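Local coordinates for regulatory protein PcrH (PDB 2XCB) that acts as a type III secretion chaperone that binds the chaperone-binding region of the translocator protein PopD, probably keeping it soluble before export, at residues 50-55 with 86-91. Residues are numbered along the deposited sequence; the frame is centred on the assembly and turned at random.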
ATOM      1  N   TYR A  50     -12.092  -1.008 -11.813  1.00 24.96           N
ATOM      2  CA  TYR A  50     -12.897  -0.006 -12.560  1.00 24.02           C
ATOM      3  C   TYR A  50     -12.496   1.424 -12.302  1.00 24.29           C
ATOM      4  O   TYR A  50     -13.031   2.340 -12.933  1.00 23.60           O
ATOM      5  CB  TYR A  50     -14.400  -0.156 -12.269  1.00 24.87           C
ATOM      6  CG  TYR A  50     -14.877  -1.574 -12.472  1.00 28.49           C
ATOM      7  CD1 TYR A  50     -15.118  -2.400 -11.380  1.00 29.26           C
ATOM      8  CD2 TYR A  50     -15.021  -2.112 -13.750  1.00 31.61           C
ATOM      9  CE1 TYR A  50     -15.547  -3.711 -11.541  1.00 33.58           C
ATOM     10  CE2 TYR A  50     -15.429  -3.430 -13.934  1.00 33.26           C
ATOM     11  CZ  TYR A  50     -15.707  -4.221 -12.807  1.00 35.95           C
ATOM     12  OH  TYR A  50     -16.114  -5.529 -12.946  1.00 38.10           O
ATOM     13  N   ASP A  51     -11.594   1.643 -11.354  1.00 21.29           N
ATOM     14  CA  ASP A  51     -11.244   3.014 -10.994  1.00 21.88           C
ATOM     15  C   ASP A  51     -10.166   3.500 -11.982  1.00 21.17           C
ATOM     16  O   ASP A  51      -9.004   3.114 -11.865  1.00 20.33           O
ATOM     17  CB  ASP A  51     -10.763   3.100  -9.516  1.00 21.44           C
ATOM     18  CG  ASP A  51     -10.626   4.501  -9.055  1.00 27.63           C
ATOM     19  OD1 ASP A  51     -10.933   4.737  -7.863  1.00 26.75           O
ATOM     20  OD2 ASP A  51     -10.214   5.390  -9.879  1.00 27.96           O
ATOM     21  N   ALA A  52     -10.561   4.301 -12.981  1.00 22.07           N
ATOM     22  CA  ALA A  52      -9.609   4.785 -14.010  1.00 21.57           C
ATOM     23  C   ALA A  52      -8.331   5.448 -13.424  1.00 20.54           C
ATOM     24  O   ALA A  52      -7.273   5.373 -14.029  1.00 20.11           O
ATOM     25  CB  ALA A  52     -10.325   5.739 -15.033  1.00 20.88           C
ATOM     26  N   ARG A  53      -8.424   6.139 -12.289  1.00 19.73           N
ATOM     27  CA  ARG A  53      -7.211   6.716 -11.704  1.00 21.41           C
ATOM     28  C   ARG A  53      -6.084   5.705 -11.531  1.00 19.50           C
ATOM     29  O   ARG A  53      -4.867   6.035 -11.741  1.00 21.16           O
ATOM     30  CB  ARG A  53      -7.453   7.417 -10.357  1.00 21.48           C
ATOM     31  CG  ARG A  53      -8.616   8.420 -10.291  1.00 26.01           C
ATOM     32  CD  ARG A  53      -8.979   8.906  -8.777  1.00 26.58           C
ATOM     33  NE  ARG A  53      -9.384   7.752  -7.970  1.00 28.47           N
ATOM     34  CZ  ARG A  53      -9.309   7.663  -6.646  1.00 32.03           C
ATOM     35  NH1 ARG A  53      -8.869   8.692  -5.907  1.00 31.67           N
ATOM     36  NH2 ARG A  53      -9.704   6.541  -6.068  1.00 30.71           N
ATOM     37  N   TYR A  54      -6.441   4.494 -11.146  1.00 18.16           N
ATOM     38  CA  TYR A  54      -5.396   3.479 -10.869  1.00 17.51           C
ATOM     39  C   TYR A  54      -4.684   3.078 -12.170  1.00 17.80           C
ATOM     40  O   TYR A  54      -3.504   2.732 -12.177  1.00 18.21           O
ATOM     41  CB  TYR A  54      -5.981   2.201 -10.220  1.00 17.45           C
ATOM     42  CG  TYR A  54      -6.738   2.457  -8.936  1.00 17.86           C
ATOM     43  CD1 TYR A  54      -6.559   3.655  -8.248  1.00 20.49           C
ATOM     44  CD2 TYR A  54      -7.622   1.506  -8.400  1.00 19.01           C
ATOM     45  CE1 TYR A  54      -7.294   3.928  -7.029  1.00 23.26           C
ATOM     46  CE2 TYR A  54      -8.370   1.779  -7.163  1.00 19.98           C
ATOM     47  CZ  TYR A  54      -8.155   2.976  -6.517  1.00 23.83           C
ATOM     48  OH  TYR A  54      -8.849   3.240  -5.354  1.00 25.04           O
ATOM     49  N   PHE A  55      -5.415   3.108 -13.278  1.00 19.14           N
ATOM     50  CA  PHE A  55      -4.832   2.627 -14.575  1.00 18.46           C
ATOM     51  C   PHE A  55      -3.976   3.706 -15.222  1.00 19.22           C
ATOM     52  O   PHE A  55      -2.974   3.411 -15.919  1.00 19.55           O
ATOM     53  CB  PHE A  55      -5.943   2.119 -15.497  1.00 18.62           C
ATOM     54  CG  PHE A  55      -6.620   0.876 -14.927  1.00 19.23           C
ATOM     55  CD1 PHE A  55      -6.043  -0.391 -15.094  1.00 18.07           C
ATOM     56  CD2 PHE A  55      -7.745   0.986 -14.154  1.00 15.86           C
ATOM     57  CE1 PHE A  55      -6.623  -1.557 -14.475  1.00 17.38           C
ATOM     58  CE2 PHE A  55      -8.327  -0.182 -13.548  1.00 19.46           C
ATOM     59  CZ  PHE A  55      -7.782  -1.412 -13.705  1.00 17.88           C
ATOM     60  N   PRO A  86      -9.078  12.762 -21.501  1.00 21.70           N
ATOM     61  CA  PRO A  86      -8.097  13.043 -22.577  1.00 20.38           C
ATOM     62  C   PRO A  86      -6.702  12.525 -22.252  1.00 20.29           C
ATOM     63  O   PRO A  86      -5.925  12.268 -23.192  1.00 20.77           O
ATOM     64  CB  PRO A  86      -8.104  14.579 -22.656  1.00 20.46           C
ATOM     65  CG  PRO A  86      -8.506  14.988 -21.248  1.00 23.07           C
ATOM     66  CD  PRO A  86      -9.586  14.008 -20.906  1.00 21.46           C
ATOM     67  N   ARG A  87      -6.357  12.320 -20.963  1.00 18.88           N
ATOM     68  CA  ARG A  87      -5.011  11.852 -20.617  0.99 17.64           C
ATOM     69  C   ARG A  87      -4.670  10.486 -21.198  1.00 18.75           C
ATOM     70  O   ARG A  87      -3.534  10.248 -21.547  1.00 19.32           O
ATOM     71  CB  ARG A  87      -4.754  11.856 -19.122  1.00 18.63           C
ATOM     72  CG  ARG A  87      -4.505  13.261 -18.624  1.00 19.76           C
ATOM     73  CD  ARG A  87      -4.543  13.441 -17.023  1.00 22.68           C
ATOM     74  NE  ARG A  87      -5.889  13.252 -16.491  1.00 25.33           N
ATOM     75  CZ  ARG A  87      -6.231  13.354 -15.192  1.00 29.67           C
ATOM     76  NH1 ARG A  87      -5.301  13.577 -14.253  1.00 27.19           N
ATOM     77  NH2 ARG A  87      -7.513  13.192 -14.830  1.00 28.33           N
ATOM     78  N   PHE A  88      -5.638   9.590 -21.253  1.00 17.30           N
ATOM     79  CA  PHE A  88      -5.373   8.269 -21.783  1.00 17.29           C
ATOM     80  C   PHE A  88      -4.875   8.338 -23.215  1.00 16.68           C
ATOM     81  O   PHE A  88      -3.802   7.846 -23.483  1.00 18.50           O
ATOM     82  CB  PHE A  88      -6.616   7.388 -21.620  1.00 17.38           C
ATOM     83  CG  PHE A  88      -6.899   7.007 -20.137  1.00 20.38           C
ATOM     84  CD1 PHE A  88      -5.946   6.278 -19.396  1.00 21.30           C
ATOM     85  CD2 PHE A  88      -8.055   7.483 -19.488  1.00 22.28           C
ATOM     86  CE1 PHE A  88      -6.191   5.878 -18.050  1.00 21.74           C
ATOM     87  CE2 PHE A  88      -8.330   7.156 -18.142  1.00 23.77           C
ATOM     88  CZ  PHE A  88      -7.374   6.330 -17.402  1.00 25.61           C
ATOM     89  N   PRO A  89      -5.665   8.910 -24.165  1.00 16.35           N
ATOM     90  CA  PRO A  89      -5.131   8.800 -25.564  1.00 16.19           C
ATOM     91  C   PRO A  89      -3.927   9.709 -25.758  1.00 15.91           C
ATOM     92  O   PRO A  89      -3.050   9.422 -26.495  1.00 14.78           O
ATOM     93  CB  PRO A  89      -6.319   9.316 -26.420  1.00 15.55           C
ATOM     94  CG  PRO A  89      -7.296   9.934 -25.465  1.00 16.30           C
ATOM     95  CD  PRO A  89      -7.117   9.140 -24.176  1.00 13.90           C
ATOM     96  N   PHE A  90      -3.860  10.778 -24.992  1.00 13.48           N
ATOM     97  CA  PHE A  90      -2.714  11.660 -25.090  1.00 16.18           C
ATOM     98  C   PHE A  90      -1.414  10.928 -24.680  1.00 17.88           C
ATOM     99  O   PHE A  90      -0.451  10.866 -25.511  1.00 18.04           O
ATOM    100  CB  PHE A  90      -2.921  12.955 -24.216  1.00 14.39           C
ATOM    101  CG  PHE A  90      -1.752  13.950 -24.308  1.00 20.32           C
ATOM    102  CD1 PHE A  90      -1.668  14.866 -25.366  1.00 22.57           C
ATOM    103  CD2 PHE A  90      -0.695  13.935 -23.340  1.00 21.55           C
ATOM    104  CE1 PHE A  90      -0.583  15.788 -25.482  1.00 19.66           C
ATOM    105  CE2 PHE A  90       0.396  14.788 -23.456  1.00 20.70           C
ATOM    106  CZ  PHE A  90       0.454  15.735 -24.566  1.00 21.68           C
ATOM    107  N   HIS A  91      -1.363  10.341 -23.458  1.00 15.47           N
ATOM    108  CA  HIS A  91      -0.137   9.694 -23.067  1.00 14.55           C
ATOM    109  C   HIS A  91       0.107   8.421 -23.859  1.00 15.04           C
ATOM    110  O   HIS A  91       1.252   8.070 -24.056  1.00 14.18           O
ATOM    111  CB  HIS A  91      -0.080   9.425 -21.570  1.00 15.88           C
ATOM    112  CG  HIS A  91      -0.067  10.744 -20.807  1.00  8.63           C
ATOM    113  ND1 HIS A  91       0.948  11.653 -21.005  1.00 14.90           N
ATOM    114  CD2 HIS A  91      -1.010  11.380 -20.070  1.00 22.23           C
ATOM    115  CE1 HIS A  91       0.682  12.779 -20.314  1.00 14.72           C
ATOM    116  NE2 HIS A  91      -0.507  12.631 -19.736  1.00 13.56           N
TER
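The carbonyl oxygen Ala52 O is approached from two quarters: Phe55 N gives it a weak backbone hydrogen bond within the first turn of helix 52-64, and Phe88 CZ reaches it from helix 87-98 at 3.5 Å. The aromatic ring presents its edge, with the oxygen lying in the ring plane, while the methyl Ala52 CB packs 3.8 Å from Phe88 CZ. With CG anti to the carbonyl carbon (chi1 -70°), the Phe88 ring continues toward helix 52-64 and brings CZ to Ala52. Its CE1 edge also comes within 4.2 Å of Phe55 C, so one ring edge spans a turn of backbone. Behind this surface, Asp51 caps the helix: Asp51 OD2 accepts a weak bond from Arg53 N and a straighter one from Arg53 NE (3.1 Å, 166°). Arg53 NH2 donates to Asp51 OD1 at 2.8 Å, a salt bridge held side-on by two nitrogens; Arg53 NH1 also pairs with Glu19. Ala79 of helix 68-81 touches Phe88, while Arg87 and His91 hydrogen-bond the bound peptide. The contact joins helices 52-64 and 87-98, with helix 68-81 between them in sequence, in an all-helical chain consistent with the tetratricopeptide-repeat fold of class II type III secretion chaperones.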